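Local coordinates for monooxygenase (Agrobacterium tumefaciens, PDB 2I7G), which probably acts as a flavin-dependent monooxygenase of the luciferase-like family, using molecular oxygen to oxidise an organic substrate that remains unidentified, at residues D269-P274 / G337-D342; V278-G283 / W288-R293; A87-T92 / S117-L122; R111-F116 / P187-E192; V217-I222 / A230-L235. All blocks are in the same frame, centred on the assembly; numbering follows the deposited sequence.

Contact 1: D269-P274 / G337-D342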
# COMPACT_ATOMS: atom_id res chain seq x y z
N ASP B 269 -32.74 2.07 -15.89
CA ASP B 269 -32.59 3.45 -16.38
C ASP B 269 -31.27 4.04 -15.86
O ASP B 269 -30.50 4.64 -16.62
CB ASP B 269 -33.76 4.33 -15.94
CG ASP B 269 -35.08 4.02 -16.67
OD1 ASP B 269 -35.08 3.27 -17.67
OD2 ASP B 269 -36.12 4.54 -16.23
N GLN B 270 -31.02 3.86 -14.56
CA GLN B 270 -29.85 4.45 -13.94
C GLN B 270 -28.56 3.84 -14.46
O GLN B 270 -27.58 4.56 -14.64
CB GLN B 270 -29.93 4.39 -12.40
CG GLN B 270 -31.04 5.27 -11.85
CD GLN B 270 -31.30 5.07 -10.35
OE1 GLN B 270 -30.58 4.35 -9.65
NE2 GLN B 270 -32.38 5.72 -9.86
N PHE B 271 -28.58 2.53 -14.74
CA PHE B 271 -27.40 1.82 -15.27
C PHE B 271 -27.16 2.14 -16.75
O PHE B 271 -26.02 2.22 -17.18
CB PHE B 271 -27.57 0.31 -15.04
CG PHE B 271 -26.26 -0.49 -14.89
CD1 PHE B 271 -25.99 -1.56 -15.75
CD2 PHE B 271 -25.33 -0.20 -13.89
CE1 PHE B 271 -24.81 -2.32 -15.62
CE2 PHE B 271 -24.14 -0.97 -13.75
CZ PHE B 271 -23.90 -2.03 -14.61
N TYR B 272 -28.23 2.33 -17.51
CA TYR B 272 -28.16 2.61 -18.97
C TYR B 272 -28.07 4.12 -19.29
O TYR B 272 -27.79 4.48 -20.43
CB TYR B 272 -29.42 2.06 -19.61
CG TYR B 272 -29.51 2.04 -21.12
CD1 TYR B 272 -30.33 2.95 -21.79
CD2 TYR B 272 -28.85 1.05 -21.87
CE1 TYR B 272 -30.47 2.91 -23.21
CE2 TYR B 272 -28.99 0.98 -23.28
CZ TYR B 272 -29.79 1.91 -23.93
OH TYR B 272 -29.93 1.86 -25.29
N GLY B 273 -28.35 4.99 -18.32
CA GLY B 273 -28.39 6.44 -18.59
C GLY B 273 -27.11 6.94 -19.26
O GLY B 273 -26.02 6.54 -18.85
N PRO B 274 -27.23 7.79 -20.30
CA PRO B 274 -26.06 8.28 -21.07
C PRO B 274 -25.01 8.97 -20.20
O PRO B 274 -23.79 8.79 -20.43
CB PRO B 274 -26.66 9.28 -22.06
CG PRO B 274 -28.13 9.00 -22.09
CD PRO B 274 -28.50 8.36 -20.80
N GLY B 337 -18.00 3.37 -14.59
CA GLY B 337 -18.05 4.67 -15.26
C GLY B 337 -18.38 5.80 -14.28
O GLY B 337 -17.80 5.91 -13.19
N LEU B 338 -19.33 6.64 -14.66
CA LEU B 338 -19.66 7.81 -13.88
C LEU B 338 -20.99 7.62 -13.13
O LEU B 338 -21.72 8.59 -12.91
CB LEU B 338 -19.72 9.07 -14.77
CG LEU B 338 -18.51 9.34 -15.70
CD1 LEU B 338 -18.61 10.69 -16.42
CD2 LEU B 338 -17.19 9.18 -14.92
N MSE B 339 -21.30 6.37 -12.75
CA MSE B 339 -22.50 6.12 -11.92
C MSE B 339 -22.46 7.08 -10.74
O MSE B 339 -21.43 7.16 -10.04
CB MSE B 339 -22.55 4.71 -11.35
CG MSE B 339 -22.97 3.59 -12.30
SE MSE B 339 -24.81 3.93 -12.92
CE MSE B 339 -25.74 3.51 -11.24
N PRO B 340 -23.56 7.79 -10.48
CA PRO B 340 -23.58 8.73 -9.35
C PRO B 340 -23.37 7.98 -8.00
O PRO B 340 -23.94 6.88 -7.77
CB PRO B 340 -24.99 9.32 -9.41
CG PRO B 340 -25.44 9.09 -10.79
CD PRO B 340 -24.84 7.79 -11.22
N HIS B 341 -22.59 8.59 -7.13
CA HIS B 341 -22.29 8.00 -5.81
C HIS B 341 -23.54 7.65 -4.98
O HIS B 341 -23.61 6.57 -4.38
CB HIS B 341 -21.40 8.98 -5.02
CG HIS B 341 -20.96 8.44 -3.70
ND1 HIS B 341 -20.31 7.23 -3.57
CD2 HIS B 341 -21.12 8.91 -2.44
CE1 HIS B 341 -20.04 7.00 -2.30
NE2 HIS B 341 -20.52 8.01 -1.59
N ASP B 342 -24.53 8.54 -4.98
CA ASP B 342 -25.77 8.33 -4.21
C ASP B 342 -26.47 7.03 -4.64
O ASP B 342 -26.93 6.24 -3.80
CB ASP B 342 -26.73 9.55 -4.27
CG ASP B 342 -27.29 9.82 -5.67
OD1 ASP B 342 -26.57 9.68 -6.67
OD2 ASP B 342 -28.48 10.19 -5.76
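Phe271 and Met339 are the residues whose backbones come nearest, their CA atoms 7.3 Å apart, where the last turn of helix 264-272 faces the loop leading into helix 341-363. Met339, present as selenomethionine, supplies most of the contact. Its CG lies anti to the carbonyl carbon (chi1 -77°), and the chain then bends at both chi2 and chi3, which folds the selenoether (SE and CE) back against the end of the helix. There SE packs 3.3 Å from the carbonyl O of Gln270, while its methyl CE lies 4.4 Å from Gln270 CB. On the next residue SE stands 4.3 Å from CD2 of the Phe271 ring, which it approaches obliquely. A long, flexible and polarisable side chain suits this place, since it must meet a carbonyl oxygen, an aliphatic stem and an aromatic ring at once. Phe271 starts away from the loop, but its ring swings back and also packs on Val278 and Ile336. Gly273 then leaves the helical conformation, while across the gap Pro340 occupies the N-cap position of helix 341-363. The arrangement is a loop-on-helix packing of a TIM barrel: the connection from the last strand to the last helix closes over a helix that follows strand 252-260.

Contact 2: V278-G283 / W288-R293. With SO4 (sulfate ion), chain F.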
# COMPACT_ATOMS: atom_id res chain seq x y z
N VAL B 278 -21.89 3.98 -18.42
CA VAL B 278 -21.68 2.57 -18.13
C VAL B 278 -21.60 1.73 -19.43
O VAL B 278 -20.72 0.86 -19.56
CB VAL B 278 -22.78 2.03 -17.18
CG1 VAL B 278 -22.68 0.50 -17.02
CG2 VAL B 278 -22.68 2.73 -15.82
N MSE B 279 -22.49 2.00 -20.39
CA MSE B 279 -22.59 1.14 -21.59
C MSE B 279 -21.34 1.18 -22.50
O MSE B 279 -21.08 0.21 -23.24
CB MSE B 279 -23.90 1.40 -22.37
CG MSE B 279 -25.18 1.15 -21.52
SE MSE B 279 -25.26 -0.70 -20.84
CE MSE B 279 -25.74 -0.30 -19.03
N ASN B 280 -20.58 2.28 -22.43
CA ASN B 280 -19.32 2.43 -23.16
C ASN B 280 -18.30 1.33 -22.83
O ASN B 280 -17.45 1.00 -23.67
CB ASN B 280 -18.69 3.81 -22.89
CG ASN B 280 -19.47 4.95 -23.53
OD1 ASN B 280 -19.35 6.11 -23.12
ND2 ASN B 280 -20.26 4.64 -24.55
N ARG B 281 -18.38 0.80 -21.60
CA ARG B 281 -17.53 -0.31 -21.18
C ARG B 281 -18.30 -1.64 -21.25
O ARG B 281 -17.83 -2.62 -21.88
CB ARG B 281 -16.95 -0.11 -19.77
CG ARG B 281 -16.24 -1.37 -19.24
CD ARG B 281 -14.98 -1.00 -18.44
NE ARG B 281 -15.26 -0.38 -17.13
CZ ARG B 281 -15.53 -1.04 -16.01
NH1 ARG B 281 -15.63 -2.39 -16.02
NH2 ARG B 281 -15.73 -0.35 -14.89
N ILE B 282 -19.50 -1.66 -20.64
CA ILE B 282 -20.33 -2.89 -20.54
C ILE B 282 -20.71 -3.41 -21.92
O ILE B 282 -20.46 -4.58 -22.24
CB ILE B 282 -21.61 -2.72 -19.61
CG1 ILE B 282 -21.24 -2.79 -18.14
CG2 ILE B 282 -22.72 -3.77 -19.92
CD1 ILE B 282 -20.09 -3.74 -17.81
N GLY B 283 -21.27 -2.55 -22.77
CA GLY B 283 -21.68 -3.02 -24.09
C GLY B 283 -20.49 -3.31 -24.98
O GLY B 283 -20.49 -4.30 -25.75
N TRP B 288 -21.63 -4.93 -28.32
CA TRP B 288 -22.69 -4.01 -28.74
C TRP B 288 -22.53 -2.57 -28.26
O TRP B 288 -21.78 -2.28 -27.30
CB TRP B 288 -24.09 -4.58 -28.46
CG TRP B 288 -24.26 -5.24 -27.08
CD1 TRP B 288 -24.07 -6.57 -26.78
CD2 TRP B 288 -24.66 -4.60 -25.85
NE1 TRP B 288 -24.34 -6.80 -25.44
CE2 TRP B 288 -24.68 -5.61 -24.84
CE3 TRP B 288 -24.99 -3.28 -25.50
CZ2 TRP B 288 -25.04 -5.32 -23.50
CZ3 TRP B 288 -25.34 -3.00 -24.18
CH2 TRP B 288 -25.35 -4.02 -23.19
N GLY B 289 -23.17 -1.67 -28.99
CA GLY B 289 -23.07 -0.23 -28.77
C GLY B 289 -23.90 0.25 -27.59
O GLY B 289 -24.85 -0.43 -27.16
N PRO B 290 -23.55 1.43 -27.07
CA PRO B 290 -24.12 1.96 -25.82
C PRO B 290 -25.64 2.19 -25.88
O PRO B 290 -26.33 2.18 -24.83
CB PRO B 290 -23.39 3.30 -25.63
CG PRO B 290 -22.91 3.68 -27.02
CD PRO B 290 -22.58 2.37 -27.68
N THR B 291 -26.17 2.42 -27.08
CA THR B 291 -27.61 2.59 -27.24
C THR B 291 -28.30 1.36 -27.85
O THR B 291 -29.44 1.45 -28.35
CB THR B 291 -27.96 3.85 -28.02
OG1 THR B 291 -27.57 3.66 -29.40
CG2 THR B 291 -27.24 5.06 -27.39
N ASN B 292 -27.62 0.22 -27.79
CA ASN B 292 -28.24 -1.01 -28.27
C ASN B 292 -29.15 -1.55 -27.16
O ASN B 292 -28.76 -2.41 -26.37
CB ASN B 292 -27.20 -2.03 -28.74
CG ASN B 292 -27.82 -3.13 -29.57
OD1 ASN B 292 -28.92 -3.60 -29.29
ND2 ASN B 292 -27.12 -3.54 -30.63
N ARG B 293 -30.37 -1.01 -27.11
CA ARG B 293 -31.34 -1.33 -26.05
C ARG B 293 -31.74 -2.80 -26.13
O ARG B 293 -31.90 -3.45 -25.10
CB ARG B 293 -32.58 -0.43 -26.16
CG ARG B 293 -33.57 -0.59 -25.01
CD ARG B 293 -33.04 0.05 -23.74
NE ARG B 293 -33.78 -0.39 -22.54
CZ ARG B 293 -33.82 0.28 -21.39
NH1 ARG B 293 -34.52 -0.20 -20.37
NH2 ARG B 293 -33.19 1.45 -21.26
S SO4 F . -24.58 -9.61 -23.91
O1 SO4 F . -23.13 -9.72 -23.79
O2 SO4 F . -25.16 -10.73 -23.21
O3 SO4 F . -25.04 -8.38 -23.32
O4 SO4 F . -24.97 -9.71 -25.31
O HOH W 1 -21.10 0.15 -25.99
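The indole of Trp288 has Gly283 on one face and two different partners at its rim. Gly283 CA makes a CH-pi contact, 3.6 Å from the centroid of the six-membered ring and 11° off its normal. At the edge, Met279 SE (a selenomethionine) gives a Met-aromatic contact, 4.1 Å from Trp288 CZ3. The pyrrole N-H serves a sulfate, probably from the crystallisation liquor: Trp288 NE1 donates to its O3 over 2.7 Å, a bent bond of 133°; Gly224 N also binds this ion. With chi1 at 44°, Trp288 CG sits between its own N and carbonyl carbon, which sets the indole face against Gly283. Glycine suits position 283 because, having no side chain, it lets the ring come this close to its CA. Trp288 N donates to Gly283 O at 2.9 Å, arriving above the carbonyl plane, and a water donates to both Met279 O and Trp288 O. Farther along, Met279 CB rests 3.8 Å from Pro290 CB. The whole is a tight helix-turn-helix connection: the bond from Trp288 N back to Gly283 O is followed by a type I turn from Gly289 to Asn292, the N-cap of helix 293-300.

Contact 3: A87-T92 / S117-L122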
# COMPACT_ATOMS: atom_id res chain seq x y z
N ALA B 87 -6.24 1.20 3.72
CA ALA B 87 -7.13 2.21 4.29
C ALA B 87 -8.50 1.58 4.66
O ALA B 87 -9.08 1.86 5.71
CB ALA B 87 -7.29 3.35 3.31
N ALA B 88 -9.03 0.76 3.77
CA ALA B 88 -10.31 0.06 4.02
C ALA B 88 -10.18 -0.79 5.29
O ALA B 88 -11.11 -0.83 6.09
CB ALA B 88 -10.66 -0.86 2.84
N ALA B 89 -8.99 -1.41 5.49
CA ALA B 89 -8.81 -2.34 6.61
C ALA B 89 -9.10 -1.65 7.94
O ALA B 89 -9.72 -2.23 8.84
CB ALA B 89 -7.35 -2.88 6.62
N VAL B 90 -8.64 -0.40 8.09
CA VAL B 90 -8.77 0.29 9.39
C VAL B 90 -10.11 1.04 9.55
O VAL B 90 -10.37 1.67 10.59
CB VAL B 90 -7.59 1.23 9.68
CG1 VAL B 90 -6.29 0.43 9.79
CG2 VAL B 90 -7.44 2.36 8.62
N LYS B 91 -10.94 0.95 8.53
CA LYS B 91 -12.27 1.55 8.56
C LYS B 91 -13.40 0.51 8.52
O LYS B 91 -14.57 0.85 8.36
CB LYS B 91 -12.41 2.57 7.44
CG LYS B 91 -11.40 3.73 7.52
CD LYS B 91 -11.59 4.64 8.73
CE LYS B 91 -12.90 5.42 8.69
NZ LYS B 91 -12.93 6.36 9.86
N THR B 92 -13.04 -0.76 8.68
CA THR B 92 -14.02 -1.85 8.61
C THR B 92 -13.70 -2.91 9.66
O THR B 92 -12.58 -2.92 10.22
CB THR B 92 -14.02 -2.51 7.17
OG1 THR B 92 -12.70 -3.03 6.89
CG2 THR B 92 -14.48 -1.50 6.08
N SER B 117 0.12 -9.01 2.99
CA SER B 117 0.39 -9.46 4.37
C SER B 117 0.21 -8.27 5.33
O SER B 117 -0.33 -8.42 6.42
CB SER B 117 1.80 -10.07 4.49
OG SER B 117 1.85 -11.34 3.87
N THR B 118 0.63 -7.08 4.90
CA THR B 118 0.44 -5.87 5.72
C THR B 118 -1.07 -5.56 5.87
O THR B 118 -1.55 -5.28 6.97
CB THR B 118 1.24 -4.71 5.12
OG1 THR B 118 2.64 -5.06 5.13
CG2 THR B 118 1.07 -3.46 6.00
N VAL B 119 -1.82 -5.68 4.78
CA VAL B 119 -3.28 -5.47 4.84
C VAL B 119 -3.88 -6.52 5.77
O VAL B 119 -4.81 -6.22 6.56
CB VAL B 119 -3.90 -5.59 3.45
CG1 VAL B 119 -5.43 -5.46 3.57
CG2 VAL B 119 -3.41 -4.45 2.53
N ASP B 120 -3.39 -7.74 5.66
CA ASP B 120 -3.86 -8.82 6.53
C ASP B 120 -3.67 -8.47 8.02
O ASP B 120 -4.56 -8.70 8.85
CB ASP B 120 -3.17 -10.17 6.26
CG ASP B 120 -4.02 -11.33 6.72
OD1 ASP B 120 -5.24 -11.35 6.36
OD2 ASP B 120 -3.49 -12.18 7.46
N LEU B 121 -2.50 -7.93 8.36
CA LEU B 121 -2.23 -7.52 9.74
C LEU B 121 -3.12 -6.36 10.18
O LEU B 121 -3.67 -6.38 11.31
CB LEU B 121 -0.74 -7.20 9.90
CG LEU B 121 0.21 -8.41 9.72
CD1 LEU B 121 1.63 -7.83 9.88
CD2 LEU B 121 -0.06 -9.50 10.75
N LEU B 122 -3.25 -5.34 9.31
CA LEU B 122 -4.09 -4.18 9.61
C LEU B 122 -5.56 -4.54 9.79
O LEU B 122 -6.29 -3.86 10.56
CB LEU B 122 -4.01 -3.15 8.47
CG LEU B 122 -2.64 -2.44 8.36
CD1 LEU B 122 -2.47 -1.70 6.97
CD2 LEU B 122 -2.40 -1.49 9.59
O HOH W 2 -8.92 -2.73 11.60
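Ala89 and Leu122 bring the C-terminal ends of helices 81-89 and 109-122 together, with their CA atoms 5.9 Å apart, a closeness that the small alanine permits. Ala89 CB points at the partner helix and rests 3.8 Å from Leu122 CB, and one turn back it lies 4.4 Å from Val119 CG1. With CG anti to its carbonyl carbon (chi1 -69°), Leu122 carries CD2 to 4.3 Å from Val90 CG1. These are neighbouring outer helices of the TIM barrel, linked through strand 96-99, and the alanine-rich turn 87-89 fits between its neighbours: Ala88 and Ala89 both touch Leu97 on that strand. Polar groups at the helix ends are joined by water, one molecule donating to Ala89 O at 2.9 Å and to Leu122 O at 3.0 Å. Ala88 O is gripped twice. Thr92 OG1 donates to Ala88 O at 2.8 Å, and Lys91 N reaches the same oxygen from the opposite face of the carbonyl plane; a small beta-branched hydroxyl residue can fold back to make such a bond. On the dimer side, Val90 packs against Val90 of the second subunit, and Ala87 meets Ala86 of that subunit.

Contact 4: R111-F116 / P187-E192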
# COMPACT_ATOMS: atom_id res chain seq x y z
N ARG B 111 6.84 -8.18 -3.36
CA ARG B 111 6.13 -6.96 -2.96
C ARG B 111 4.64 -7.19 -2.76
O ARG B 111 4.08 -6.68 -1.79
CB ARG B 111 6.32 -5.81 -3.98
CG ARG B 111 7.76 -5.46 -4.25
CD ARG B 111 8.39 -4.77 -3.01
NE ARG B 111 9.70 -4.21 -3.41
CZ ARG B 111 10.50 -3.54 -2.60
NH1 ARG B 111 10.14 -3.30 -1.34
NH2 ARG B 111 11.67 -3.09 -3.04
N VAL B 112 4.02 -7.92 -3.69
CA VAL B 112 2.59 -8.19 -3.59
C VAL B 112 2.34 -8.92 -2.26
O VAL B 112 1.45 -8.53 -1.49
CB VAL B 112 2.12 -9.01 -4.81
CG1 VAL B 112 0.68 -9.54 -4.55
CG2 VAL B 112 2.20 -8.08 -6.09
N PHE B 113 3.12 -9.94 -1.98
CA PHE B 113 2.93 -10.68 -0.74
C PHE B 113 3.09 -9.78 0.48
O PHE B 113 2.30 -9.85 1.41
CB PHE B 113 3.89 -11.87 -0.63
CG PHE B 113 3.66 -12.72 0.60
CD1 PHE B 113 2.56 -13.58 0.70
CD2 PHE B 113 4.51 -12.61 1.67
CE1 PHE B 113 2.34 -14.35 1.86
CE2 PHE B 113 4.32 -13.41 2.82
CZ PHE B 113 3.23 -14.26 2.91
N GLN B 114 4.12 -8.93 0.47
CA GLN B 114 4.37 -8.03 1.61
C GLN B 114 3.24 -7.03 1.79
O GLN B 114 2.78 -6.76 2.92
CB GLN B 114 5.71 -7.29 1.43
CG GLN B 114 6.92 -8.23 1.55
CD GLN B 114 8.21 -7.50 1.38
OE1 GLN B 114 8.36 -6.67 0.49
NE2 GLN B 114 9.17 -7.83 2.23
N GLN B 115 2.76 -6.48 0.69
CA GLN B 115 1.66 -5.52 0.75
C GLN B 115 0.37 -6.14 1.29
O GLN B 115 -0.25 -5.63 2.24
CB GLN B 115 1.45 -4.87 -0.63
CG GLN B 115 2.61 -3.93 -1.07
CD GLN B 115 2.66 -3.81 -2.61
OE1 GLN B 115 1.70 -4.18 -3.29
NE2 GLN B 115 3.79 -3.35 -3.14
N PHE B 116 -0.00 -7.31 0.75
CA PHE B 116 -1.24 -7.95 1.21
C PHE B 116 -1.09 -8.57 2.62
O PHE B 116 -2.08 -8.63 3.35
CB PHE B 116 -1.76 -8.96 0.19
CG PHE B 116 -2.43 -8.31 -0.98
CD1 PHE B 116 -3.81 -8.11 -0.97
CD2 PHE B 116 -1.68 -7.84 -2.06
CE1 PHE B 116 -4.44 -7.44 -2.09
CE2 PHE B 116 -2.29 -7.22 -3.19
CZ PHE B 116 -3.68 -7.01 -3.18
N PRO B 187 6.39 -8.57 6.62
CA PRO B 187 5.96 -9.29 7.80
C PRO B 187 5.11 -10.51 7.43
O PRO B 187 4.51 -10.55 6.34
CB PRO B 187 5.07 -8.27 8.54
CG PRO B 187 4.40 -7.51 7.43
CD PRO B 187 5.51 -7.41 6.34
N ARG B 188 5.07 -11.48 8.34
CA ARG B 188 4.22 -12.66 8.11
C ARG B 188 2.75 -12.24 8.35
O ARG B 188 2.47 -11.41 9.22
CB ARG B 188 4.61 -13.80 9.07
CG ARG B 188 6.08 -14.23 8.96
CD ARG B 188 6.47 -14.42 7.50
NE ARG B 188 5.70 -15.48 6.84
CZ ARG B 188 5.80 -15.80 5.55
NH1 ARG B 188 6.58 -15.08 4.73
NH2 ARG B 188 5.08 -16.83 5.09
N PRO B 189 1.82 -12.77 7.54
CA PRO B 189 0.42 -12.39 7.76
C PRO B 189 -0.16 -13.04 8.98
O PRO B 189 0.52 -13.86 9.64
CB PRO B 189 -0.28 -12.92 6.51
CG PRO B 189 0.53 -14.04 6.03
CD PRO B 189 1.98 -13.68 6.39
N LEU B 190 -1.40 -12.68 9.28
CA LEU B 190 -2.12 -13.34 10.37
C LEU B 190 -2.75 -14.70 9.98
O LEU B 190 -2.66 -15.68 10.74
CB LEU B 190 -3.16 -12.37 10.94
CG LEU B 190 -3.76 -12.56 12.33
CD1 LEU B 190 -2.76 -12.81 13.47
CD2 LEU B 190 -4.53 -11.28 12.60
N GLN B 191 -3.40 -14.75 8.82
CA GLN B 191 -4.02 -15.99 8.34
C GLN B 191 -2.93 -17.05 8.12
O GLN B 191 -1.82 -16.73 7.70
CB GLN B 191 -4.78 -15.75 7.04
CG GLN B 191 -6.04 -14.91 7.21
CD GLN B 191 -6.72 -14.65 5.87
OE1 GLN B 191 -7.57 -15.42 5.44
NE2 GLN B 191 -6.31 -13.59 5.19
N GLU B 192 -3.27 -18.31 8.42
CA GLU B 192 -2.31 -19.41 8.20
C GLU B 192 -1.85 -19.50 6.73
O GLU B 192 -0.66 -19.68 6.44
CB GLU B 192 -2.88 -20.75 8.67
CG GLU B 192 -1.89 -21.89 8.43
CD GLU B 192 -1.97 -23.01 9.48
OE1 GLU B 192 -3.08 -23.25 10.01
OE2 GLU B 192 -0.91 -23.64 9.73
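Phe113 and Arg188 form the heart of this contact, their side chains crossing at about a right angle. Phe113 CE2 lies 3.4 Å from Arg188 NH1, and CZ stands over one face of the guanidinium, although the two planes are inclined by 38° and do not lie parallel. Pro189 adds an aliphatic surface, its CD 3.7 Å from Phe113 CZ. The ring reaches the loop because Phe113 CG is anti to the backbone N (chi1 -176°), while Arg188, which starts away from the helix, bends at chi2 and chi3 to return to it. Beside them Pro187 brings its CD to 4.4 Å from Gln114 O; the peptide bond before this proline is cis, which turns the chain as it meets the helix. In the next shell, Arg188 NH1 bonds to Val185 O and NH2 to Leu164 O, fixing the guanidinium, while Leu161 and Leu164 of helix 150-166 pack on Phe113. Outermost, His72 of the second subunit touches Gln114, and Ser79 of that subunit meets Pro187. Chemically, arginine serves here in two ways: NH1 and NH2 each bond to a main-chain carbonyl, and one face of its guanidinium receives CZ of the buried Phe113 ring.

Contact 5: V217-I222 / A230-L235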
# COMPACT_ATOMS: atom_id res chain seq x y z
N VAL B 217 -11.12 -20.43 -7.94
CA VAL B 217 -11.20 -19.73 -9.21
C VAL B 217 -12.38 -18.77 -9.22
O VAL B 217 -13.46 -19.05 -8.65
CB VAL B 217 -11.29 -20.68 -10.44
CG1 VAL B 217 -9.97 -21.44 -10.60
CG2 VAL B 217 -12.48 -21.68 -10.32
N ALA B 218 -12.18 -17.62 -9.85
CA ALA B 218 -13.27 -16.62 -10.00
C ALA B 218 -13.47 -16.40 -11.49
O ALA B 218 -12.56 -15.91 -12.16
CB ALA B 218 -12.88 -15.30 -9.30
N LEU B 219 -14.64 -16.76 -11.99
CA LEU B 219 -14.97 -16.65 -13.39
C LEU B 219 -15.71 -15.34 -13.73
O LEU B 219 -16.79 -15.06 -13.18
CB LEU B 219 -15.89 -17.81 -13.74
CG LEU B 219 -16.30 -17.93 -15.19
CD1 LEU B 219 -15.09 -18.01 -16.19
CD2 LEU B 219 -17.15 -19.21 -15.27
N ALA B 220 -15.16 -14.57 -14.65
CA ALA B 220 -15.88 -13.37 -15.18
C ALA B 220 -16.98 -13.79 -16.17
O ALA B 220 -16.71 -14.51 -17.15
CB ALA B 220 -14.89 -12.40 -15.81
N ILE B 221 -18.22 -13.40 -15.90
CA ILE B 221 -19.36 -13.75 -16.78
C ILE B 221 -19.63 -12.56 -17.69
O ILE B 221 -20.24 -11.56 -17.28
CB ILE B 221 -20.66 -14.08 -15.99
CG1 ILE B 221 -20.42 -15.15 -14.90
CG2 ILE B 221 -21.84 -14.46 -16.97
CD1 ILE B 221 -19.83 -16.44 -15.42
N ILE B 222 -19.10 -12.62 -18.91
CA ILE B 222 -19.20 -11.48 -19.81
C ILE B 222 -19.84 -11.94 -21.12
O ILE B 222 -19.29 -12.79 -21.82
CB ILE B 222 -17.81 -10.80 -20.00
CG1 ILE B 222 -17.35 -10.24 -18.61
CG2 ILE B 222 -17.83 -9.76 -21.14
CD1 ILE B 222 -16.28 -9.16 -18.59
N ALA B 230 -21.26 -22.53 -17.54
CA ALA B 230 -21.26 -23.64 -16.57
C ALA B 230 -20.22 -24.75 -16.84
O ALA B 230 -19.61 -25.25 -15.88
CB ALA B 230 -22.65 -24.24 -16.41
N PRO B 231 -20.07 -25.19 -18.13
CA PRO B 231 -19.07 -26.23 -18.44
C PRO B 231 -17.64 -25.87 -18.03
O PRO B 231 -16.81 -26.78 -17.83
CB PRO B 231 -19.19 -26.40 -19.96
CG PRO B 231 -20.59 -25.99 -20.28
CD PRO B 231 -20.85 -24.82 -19.33
N LEU B 232 -17.33 -24.58 -17.89
CA LEU B 232 -15.97 -24.18 -17.48
C LEU B 232 -15.70 -24.71 -16.09
O LEU B 232 -14.57 -25.12 -15.78
CB LEU B 232 -15.75 -22.66 -17.53
CG LEU B 232 -15.68 -22.07 -18.96
CD1 LEU B 232 -15.67 -20.56 -18.92
CD2 LEU B 232 -14.46 -22.58 -19.79
N PHE B 233 -16.72 -24.69 -15.23
CA PHE B 233 -16.54 -25.21 -13.88
C PHE B 233 -16.40 -26.75 -13.88
O PHE B 233 -15.71 -27.29 -13.02
CB PHE B 233 -17.66 -24.78 -12.95
CG PHE B 233 -17.53 -23.36 -12.47
CD1 PHE B 233 -16.29 -22.71 -12.53
CD2 PHE B 233 -18.61 -22.69 -11.94
CE1 PHE B 233 -16.16 -21.37 -12.09
CE2 PHE B 233 -18.49 -21.36 -11.49
CZ PHE B 233 -17.27 -20.71 -11.56
N ASP B 234 -17.06 -27.43 -14.84
CA ASP B 234 -16.80 -28.86 -15.11
C ASP B 234 -15.33 -29.12 -15.32
O ASP B 234 -14.75 -30.04 -14.76
CB ASP B 234 -17.53 -29.37 -16.39
CG ASP B 234 -19.03 -29.53 -16.22
OD1 ASP B 234 -19.52 -29.32 -15.09
OD2 ASP B 234 -19.72 -29.89 -17.24
N LEU B 235 -14.73 -28.31 -16.18
CA LEU B 235 -13.35 -28.47 -16.55
C LEU B 235 -12.41 -28.22 -15.36
O LEU B 235 -11.43 -28.95 -15.18
CB LEU B 235 -13.03 -27.52 -17.68
CG LEU B 235 -11.68 -27.54 -18.35
CD1 LEU B 235 -11.43 -28.90 -19.02
CD2 LEU B 235 -11.74 -26.42 -19.37
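Val217 opens the strand by directing its side chain at helix 230-242, where CG2 lies 4.1 Å from Phe233 CE1; the two side chains run alongside one another, pointing opposite ways. Ala218 faces the other way and touches Asn255, while its backbone bonds to Ile198 and Val200 on the adjacent strand. Leu219 returns to the helix side and carries the larger share of the contact. CG anti to the backbone N (chi1 -177°) carries its branch to the helix, where the two methyls find different partners: CD2 sits over one face of the Phe233 ring, 4.0 Å from CE1, whereas CD1 meets Leu232 CD1 at 3.8 Å. Leu219 CB also lies 3.9 Å from Phe233 CZ. This alternation is that of a TIM-barrel beta-alpha-beta unit, strand 217-220, helix 230-242 and strand 252-260, in which every second residue faces the helix layer. The helix runs back almost antiparallel to the strand, at 156°, with the short axes 10.4 Å apart, a spacing filled by branched aliphatic and aromatic residues. Phe233 reaches farther than the leucine beside it, to Thr252 on the next strand and to Phe325, whose ring it meets steeply. Past the contact, Ile221 packs on Phe229 and Val256.

Overall arrangement
Contacts 1, 2, 4 and 5 are buried, contact 3 only partly. Contacts 1 and 2 are neighbours, with centres 13 Å apart: Phe271 and Tyr272 of contact 1 pack on Met279 of contact 2, and each contact uses a selenomethionine. Contacts 3 and 4 share helix 109-122, one using its end and the other its middle; an Asp120 to Gln191 bond ties them, and both touch the second subunit, on the far side of the chain's centre from contact 2. Contact 5 lies nearest that centre and is purely apolar, as befits barrel strand against helix. Contact 3 is bridged by water, contact 4 sets an arginine, held by main-chain carbonyls, beside a phenylalanine, and contact 2 alone has a direct hydrogen bond between its segments.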